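Local structure of peptidoglycan D,D-transpeptidase FtsI (Yersinia pestis, 6SYN) at residues Leu274-Tyr279 with Val307-Leu312; Val297-Gln302 with Met415-Val419. The protein is a class B penicillin-binding protein that probably cross-links septal peptidoglycan by D,D-transpeptidation and is a target of beta-lactams. One frame throughout, in Å; residues are numbered along the deposited sequence.

How the contacts relate
Both contacts lie in the transpeptidase domain, with centres 15 Å apart, and their segments alternate along the chain: 274-279, 297-302, 307-312, 415-419. Helices 297-303 and 306-314 follow one another, each supplying one half of a contact, and they touch directly where V309 CG1 meets I300 CG2 at 3.6 Å. The short link between them carries S304, and N306 starts the second helix; both line the ligand pocket and fit the SxN motif of the family. Contact 1 packs helix 306-314 against strand 273-275 and the turn after it, whereas contact 2 joins helix 297-303 to segment 415-419. Together they probably brace both helices flanking this motif, and both touch helix 255-264, which starts at K255.

Contact 1. Residues Leu274-Tyr279 with Val307-Leu312; sequences LNTLPY and VGVSKL
Helix 306-314, which begins at the pocket residue N306 of the probable SxN motif, is covered here by strand 273-275 and the turn that follows, with K311 lying against one face of the Y279 ring and reaching N275. K311 is extended beyond CG, and this carries CE over the centre of the Y279 ring, 4.1 Å from the centroid and 10° off the ring normal, a CH-pi contact. K311 NZ continues to N275 O at 2.7 Å, approaching from above the carbonyl plane, 43° out of it. A water accepts from K311 NZ at 2.8 Å and donates to both N275 OD1 and L277 O. N275 OD1 also takes the backbone N of L277 at 3.1 Å, closing an Asx turn that fixes the amide. S310 OG lies at the edge of the Y279 ring, near its plane, and accepts from Y279 OH at 2.5 Å. S310 OG sits between its own backbone N and carbonyl carbon (chi1 83°), facing back along the helix, and donates to V307 O at 2.7 Å; the same oxygen accepts from K311 N. Apart from these polar contacts, V307 CG1 rests against T276 CA at 3.5 Å, and L274 CD2 meets L312 CD2 at 3.6 Å. The T276 hydroxyl is turned to Y292 O instead. The chemistry implies a chain of two hydrogen bonds, from the Y279 hydroxyl to S310 OG and from S310 OG to V307 O, beside a lysine ammonium that is bound by a backbone oxygen and a water, so polar groups at both ends of the turn tie it to the helix.

Contact 2. Residues Val297-Gln302 with Met415-Val419; sequences VTGILQ and MMESV
V297 of helix 297-303 meets M415 of helix 406-416, where the first helix packs against the second and the 3-10 segment after it, in the transpeptidase domain, with no hydrogen bond across. V297 CG1 touches the methyl CE of M415 at 3.6 Å, and helix 255-264 borders both side chains through V259. M415 reaches this far because its chain is extended beyond CG (chi2 170°, chi3 -172°), running across V297 and T298. At the next residue, T298 OG1 lies 3.6 Å from M415 CG, while T298 CG2 faces S418 CB at 4.1 Å. L301 points toward the second segment and places CD1 against M415 CB at 4.0 Å; it also touches K255, a pocket residue of the probable SxxK motif. L301 O is met by V419 CG2 at 3.4 Å, and V419 in turn packs on I438 of strand 437-446, the strand that holds the pocket residues T440, G441, T442 and K444. Q302, with CG anti to the backbone N (chi1 180°), brings CG to 3.0 Å from S418 OG, yet Q302 NE2 and S418 OG, 3.3 Å apart, have too poor an angle for a hydrogen bond.

Contact 1. Residues Leu274-Tyr279 with Val307-Leu312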
ATOM      1  N   LEU A 274       3.957 -31.338  16.372  1.00 14.39           N
ATOM      2  CA  LEU A 274       4.903 -30.709  17.336  1.00 14.08           C
ATOM      3  C   LEU A 274       4.180 -30.395  18.648  1.00 14.04           C
ATOM      4  O   LEU A 274       3.011 -29.957  18.597  1.00 14.41           O
ATOM      5  CB  LEU A 274       5.486 -29.433  16.715  1.00 13.92           C
ATOM      6  CG  LEU A 274       6.768 -29.620  15.901  1.00 13.84           C
ATOM      7  CD1 LEU A 274       6.551 -30.583  14.751  1.00 13.89           C
ATOM      8  CD2 LEU A 274       7.288 -28.292  15.376  1.00 13.80           C
ATOM      9  N   ASN A 275       4.858 -30.620  19.778  1.00 14.09           N
ATOM     10  CA  ASN A 275       4.461 -30.119  21.121  1.00 14.11           C
ATOM     11  C   ASN A 275       4.441 -28.585  21.057  1.00 13.91           C
ATOM     12  O   ASN A 275       5.503 -28.002  20.764  1.00 13.60           O
ATOM     13  CB  ASN A 275       5.403 -30.646  22.209  1.00 14.31           C
ATOM     14  CG  ASN A 275       5.045 -30.169  23.600  1.00 14.59           C
ATOM     15  OD1 ASN A 275       5.070 -28.972  23.882  1.00 14.71           O
ATOM     16  ND2 ASN A 275       4.715 -31.099  24.483  1.00 14.85           N
ATOM     17  N   THR A 276       3.284 -27.961  21.305  1.00 13.85           N
ATOM     18  CA  THR A 276       3.071 -26.493  21.170  1.00 13.82           C
ATOM     19  C   THR A 276       2.794 -25.872  22.545  1.00 13.77           C
ATOM     20  O   THR A 276       2.283 -24.737  22.586  1.00 13.69           O
ATOM     21  CB  THR A 276       1.982 -26.203  20.130  1.00 13.81           C
ATOM     22  OG1 THR A 276       0.917 -27.132  20.332  1.00 13.85           O
ATOM     23  CG2 THR A 276       2.498 -26.311  18.711  1.00 13.71           C
ATOM     24  N   LEU A 277       3.171 -26.562  23.626  1.00 13.94           N
ATOM     25  CA  LEU A 277       3.038 -26.062  25.022  1.00 13.95           C
ATOM     26  C   LEU A 277       4.040 -24.934  25.255  1.00 14.01           C
ATOM     27  O   LEU A 277       5.058 -24.853  24.571  1.00 13.82           O
ATOM     28  CB  LEU A 277       3.263 -27.218  26.002  1.00 13.88           C
ATOM     29  CG  LEU A 277       2.176 -28.290  25.993  1.00 13.97           C
ATOM     30  CD1 LEU A 277       2.641 -29.544  26.718  1.00 14.05           C
ATOM     31  CD2 LEU A 277       0.887 -27.762  26.607  1.00 13.97           C
ATOM     32  N   PRO A 278       3.785 -24.027  26.228  1.00 13.94           N
ATOM     33  CA  PRO A 278       4.731 -22.958  26.548  1.00 13.87           C
ATOM     34  C   PRO A 278       6.087 -23.545  26.955  1.00 13.85           C
ATOM     35  O   PRO A 278       6.085 -24.542  27.649  1.00 13.75           O
ATOM     36  CB  PRO A 278       4.088 -22.233  27.737  1.00 14.00           C
ATOM     37  CG  PRO A 278       2.617 -22.575  27.625  1.00 13.99           C
ATOM     38  CD  PRO A 278       2.587 -23.987  27.079  1.00 13.86           C
ATOM     39  N   TYR A 279       7.187 -22.949  26.487  1.00 13.96           N
ATOM     40  CA  TYR A 279       8.573 -23.341  26.857  1.00 13.92           C
ATOM     41  C   TYR A 279       9.459 -22.094  26.892  1.00 14.51           C
ATOM     42  O   TYR A 279       8.975 -20.989  26.545  1.00 14.40           O
ATOM     43  CB  TYR A 279       9.103 -24.432  25.925  1.00 13.63           C
ATOM     44  CG  TYR A 279       9.613 -23.978  24.579  1.00 13.39           C
ATOM     45  CD1 TYR A 279       8.781 -23.352  23.665  1.00 13.26           C
ATOM     46  CD2 TYR A 279      10.924 -24.221  24.197  1.00 13.17           C
ATOM     47  CE1 TYR A 279       9.243 -22.960  22.418  1.00 13.17           C
ATOM     48  CE2 TYR A 279      11.403 -23.832  22.956  1.00 13.14           C
ATOM     49  CZ  TYR A 279      10.558 -23.200  22.060  1.00 13.23           C
ATOM     50  OH  TYR A 279      11.022 -22.821  20.832  1.00 13.20           O
ATOM     51  N   VAL A 307       5.012 -20.974  19.202  1.00  8.53           N
ATOM     52  CA  VAL A 307       5.840 -22.105  19.723  1.00  8.63           C
ATOM     53  C   VAL A 307       6.200 -23.010  18.540  1.00  8.85           C
ATOM     54  O   VAL A 307       7.400 -23.344  18.392  1.00  8.80           O
ATOM     55  CB  VAL A 307       5.119 -22.898  20.833  1.00  8.50           C
ATOM     56  CG1 VAL A 307       5.771 -24.252  21.073  1.00  8.44           C
ATOM     57  CG2 VAL A 307       5.032 -22.115  22.134  1.00  8.42           C
ATOM     58  N   GLY A 308       5.182 -23.385  17.753  1.00  9.10           N
ATOM     59  CA  GLY A 308       5.285 -24.217  16.537  1.00  9.24           C
ATOM     60  C   GLY A 308       6.416 -23.764  15.633  1.00  9.42           C
ATOM     61  O   GLY A 308       7.313 -24.587  15.377  1.00  9.40           O
ATOM     62  N   VAL A 309       6.393 -22.497  15.199  1.00  9.66           N
ATOM     63  CA  VAL A 309       7.386 -21.918  14.239  1.00  9.86           C
ATOM     64  C   VAL A 309       8.725 -21.681  14.952  1.00  9.92           C
ATOM     65  O   VAL A 309       9.767 -21.787  14.273  1.00  9.95           O
ATOM     66  CB  VAL A 309       6.886 -20.628  13.549  1.00  9.94           C
ATOM     67  CG1 VAL A 309       5.717 -20.906  12.617  1.00 10.02           C
ATOM     68  CG2 VAL A 309       6.538 -19.520  14.532  1.00  9.89           C
ATOM     69  N   SER A 310       8.713 -21.349  16.246  1.00 10.04           N
ATOM     70  CA  SER A 310       9.947 -21.151  17.053  1.00 10.20           C
ATOM     71  C   SER A 310      10.718 -22.473  17.107  1.00 10.20           C
ATOM     72  O   SER A 310      11.958 -22.451  16.998  1.00 10.31           O
ATOM     73  CB  SER A 310       9.653 -20.641  18.442  1.00 10.25           C
ATOM     74  OG  SER A 310       9.310 -21.715  19.308  1.00 10.42           O
ATOM     75  N   LYS A 311      10.006 -23.587  17.269  1.00 10.21           N
ATOM     76  CA  LYS A 311      10.637 -24.929  17.345  1.00 10.31           C
ATOM     77  C   LYS A 311      11.205 -25.291  15.968  1.00 10.39           C
ATOM     78  O   LYS A 311      12.259 -25.956  15.939  1.00 10.69           O
ATOM     79  CB  LYS A 311       9.656 -25.962  17.907  1.00 10.27           C
ATOM     80  CG  LYS A 311       9.552 -25.944  19.427  1.00 10.21           C
ATOM     81  CD  LYS A 311       8.480 -26.837  19.993  1.00 10.20           C
ATOM     82  CE  LYS A 311       8.479 -26.849  21.508  1.00 10.25           C
ATOM     83  NZ  LYS A 311       7.841 -28.072  22.052  1.00 10.29           N
ATOM     84  N   LEU A 312      10.566 -24.843  14.878  1.00 10.30           N
ATOM     85  CA  LEU A 312      11.007 -25.131  13.481  1.00 10.26           C
ATOM     86  C   LEU A 312      12.278 -24.331  13.164  1.00 10.12           C
ATOM     87  O   LEU A 312      13.235 -24.927  12.637  1.00 10.14           O
ATOM     88  CB  LEU A 312       9.880 -24.800  12.495  1.00 10.30           C
ATOM     89  CG  LEU A 312       8.621 -25.667  12.587  1.00 10.29           C
ATOM     90  CD1 LEU A 312       7.599 -25.252  11.536  1.00 10.26           C
ATOM     91  CD2 LEU A 312       8.950 -27.149  12.453  1.00 10.28           C
TER
HETATM   92  O   HOH W   1       6.587 -27.008  24.284  1.00  6.37           O

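Contact 2. Residues Val297-Gln302 with Met415-Val419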
ATOM      1  N   VAL A 297       1.724 -29.520  11.336  1.00 12.77           N
ATOM      2  CA  VAL A 297       2.395 -28.426  10.572  1.00 12.18           C
ATOM      3  C   VAL A 297       1.313 -27.530   9.956  1.00 11.94           C
ATOM      4  O   VAL A 297       1.454 -26.287  10.034  1.00 11.92           O
ATOM      5  CB  VAL A 297       3.372 -28.980   9.519  1.00 12.04           C
ATOM      6  CG1 VAL A 297       3.907 -27.891   8.604  1.00 12.08           C
ATOM      7  CG2 VAL A 297       4.530 -29.719  10.167  1.00 12.02           C
ATOM      8  N   THR A 298       0.270 -28.130   9.379  1.00 11.58           N
ATOM      9  CA  THR A 298      -0.950 -27.421   8.914  1.00 11.39           C
ATOM     10  C   THR A 298      -1.498 -26.591  10.081  1.00 11.22           C
ATOM     11  O   THR A 298      -1.726 -25.381   9.898  1.00 11.00           O
ATOM     12  CB  THR A 298      -1.987 -28.417   8.380  1.00 11.42           C
ATOM     13  OG1 THR A 298      -1.300 -29.377   7.579  1.00 11.63           O
ATOM     14  CG2 THR A 298      -3.082 -27.761   7.568  1.00 11.38           C
ATOM     15  N   GLY A 299      -1.676 -27.232  11.240  1.00 11.13           N
ATOM     16  CA  GLY A 299      -2.203 -26.622  12.475  1.00 11.15           C
ATOM     17  C   GLY A 299      -1.417 -25.392  12.905  1.00 11.07           C
ATOM     18  O   GLY A 299      -2.043 -24.452  13.432  1.00 11.23           O
ATOM     19  N   ILE A 300      -0.097 -25.388  12.694  1.00 10.81           N
ATOM     20  CA  ILE A 300       0.818 -24.274  13.088  1.00 10.57           C
ATOM     21  C   ILE A 300       0.459 -23.004  12.299  1.00 10.32           C
ATOM     22  O   ILE A 300       0.442 -21.922  12.919  1.00 10.48           O
ATOM     23  CB  ILE A 300       2.288 -24.713  12.938  1.00 10.59           C
ATOM     24  CG1 ILE A 300       2.626 -25.755  14.008  1.00 10.69           C
ATOM     25  CG2 ILE A 300       3.254 -23.535  12.990  1.00 10.61           C
ATOM     26  CD1 ILE A 300       3.749 -26.692  13.641  1.00 10.75           C
ATOM     27  N   LEU A 301       0.143 -23.113  11.008  1.00  9.92           N
ATOM     28  CA  LEU A 301      -0.293 -21.948  10.186  1.00  9.85           C
ATOM     29  C   LEU A 301      -1.779 -21.645  10.446  1.00  9.67           C
ATOM     30  O   LEU A 301      -2.147 -20.460  10.418  1.00  9.64           O
ATOM     31  CB  LEU A 301      -0.017 -22.234   8.705  1.00  9.86           C
ATOM     32  CG  LEU A 301       1.454 -22.446   8.336  1.00  9.88           C
ATOM     33  CD1 LEU A 301       1.586 -22.888   6.889  1.00  9.98           C
ATOM     34  CD2 LEU A 301       2.277 -21.192   8.573  1.00  9.86           C
ATOM     35  N   GLN A 302      -2.590 -22.676  10.709  1.00  9.46           N
ATOM     36  CA  GLN A 302      -4.064 -22.601  10.938  1.00  9.27           C
ATOM     37  C   GLN A 302      -4.371 -21.837  12.230  1.00  9.18           C
ATOM     38  O   GLN A 302      -5.285 -20.993  12.210  1.00  9.04           O
ATOM     39  CB  GLN A 302      -4.640 -24.019  11.035  1.00  9.11           C
ATOM     40  CG  GLN A 302      -6.143 -24.085  11.275  1.00  8.95           C
ATOM     41  CD  GLN A 302      -6.571 -25.400  11.881  1.00  8.82           C
ATOM     42  OE1 GLN A 302      -5.922 -25.947  12.764  1.00  8.75           O
ATOM     43  NE2 GLN A 302      -7.693 -25.918  11.422  1.00  8.79           N
ATOM     44  N   MET A 415      -1.804 -25.886   2.749  1.00 14.52           N
ATOM     45  CA  MET A 415      -1.837 -25.685   4.228  1.00 14.53           C
ATOM     46  C   MET A 415      -2.490 -24.337   4.569  1.00 14.17           C
ATOM     47  O   MET A 415      -3.247 -24.277   5.561  1.00 14.14           O
ATOM     48  CB  MET A 415      -0.431 -25.705   4.834  1.00 14.74           C
ATOM     49  CG  MET A 415       0.093 -27.096   5.108  1.00 14.89           C
ATOM     50  SD  MET A 415       1.840 -27.052   5.555  1.00 15.06           S
ATOM     51  CE  MET A 415       2.206 -28.806   5.583  1.00 15.44           C
ATOM     52  N   MET A 416      -2.208 -23.296   3.780  1.00 13.67           N
ATOM     53  CA  MET A 416      -2.670 -21.906   4.054  1.00 13.22           C
ATOM     54  C   MET A 416      -4.185 -21.776   3.823  1.00 12.96           C
ATOM     55  O   MET A 416      -4.746 -20.763   4.286  1.00 12.75           O
ATOM     56  CB  MET A 416      -1.906 -20.897   3.189  1.00 12.93           C
ATOM     57  CG  MET A 416      -0.509 -20.620   3.706  1.00 12.71           C
ATOM     58  SD  MET A 416       0.616 -20.060   2.407  1.00 12.78           S
ATOM     59  CE  MET A 416       0.029 -18.390   2.132  1.00 12.73           C
ATOM     60  N   GLU A 417      -4.824 -22.759   3.168  1.00 12.71           N
ATOM     61  CA  GLU A 417      -6.299 -22.801   2.941  1.00 12.60           C
ATOM     62  C   GLU A 417      -7.025 -22.961   4.277  1.00 12.32           C
ATOM     63  O   GLU A 417      -8.195 -22.550   4.384  1.00 12.29           O
ATOM     64  CB  GLU A 417      -6.683 -23.968   2.034  1.00 12.82           C
ATOM     65  CG  GLU A 417      -6.116 -23.836   0.637  1.00 13.10           C
ATOM     66  CD  GLU A 417      -6.905 -24.542  -0.446  1.00 13.06           C
ATOM     67  OE1 GLU A 417      -6.275 -25.197  -1.285  1.00 13.35           O
ATOM     68  OE2 GLU A 417      -8.141 -24.425  -0.448  1.00 13.19           O
ATOM     69  N   SER A 418      -6.328 -23.560   5.239  1.00 12.14           N
ATOM     70  CA  SER A 418      -6.794 -23.876   6.611  1.00 11.97           C
ATOM     71  C   SER A 418      -7.154 -22.600   7.384  1.00 11.57           C
ATOM     72  O   SER A 418      -7.979 -22.690   8.312  1.00 11.86           O
ATOM     73  CB  SER A 418      -5.724 -24.654   7.325  1.00 12.23           C
ATOM     74  OG  SER A 418      -6.232 -25.246   8.505  1.00 12.71           O
ATOM     75  N   VAL A 419      -6.549 -21.462   7.038  1.00 10.95           N
ATOM     76  CA  VAL A 419      -6.646 -20.205   7.833  1.00 10.56           C
ATOM     77  C   VAL A 419      -8.041 -19.593   7.633  1.00 10.24           C
ATOM     78  O   VAL A 419      -8.573 -19.046   8.610  1.00 10.34           O
ATOM     79  CB  VAL A 419      -5.494 -19.238   7.486  1.00 10.53           C
ATOM     80  CG1 VAL A 419      -5.583 -17.923   8.250  1.00 10.51           C
ATOM     81  CG2 VAL A 419      -4.142 -19.892   7.730  1.00 10.52           C
TER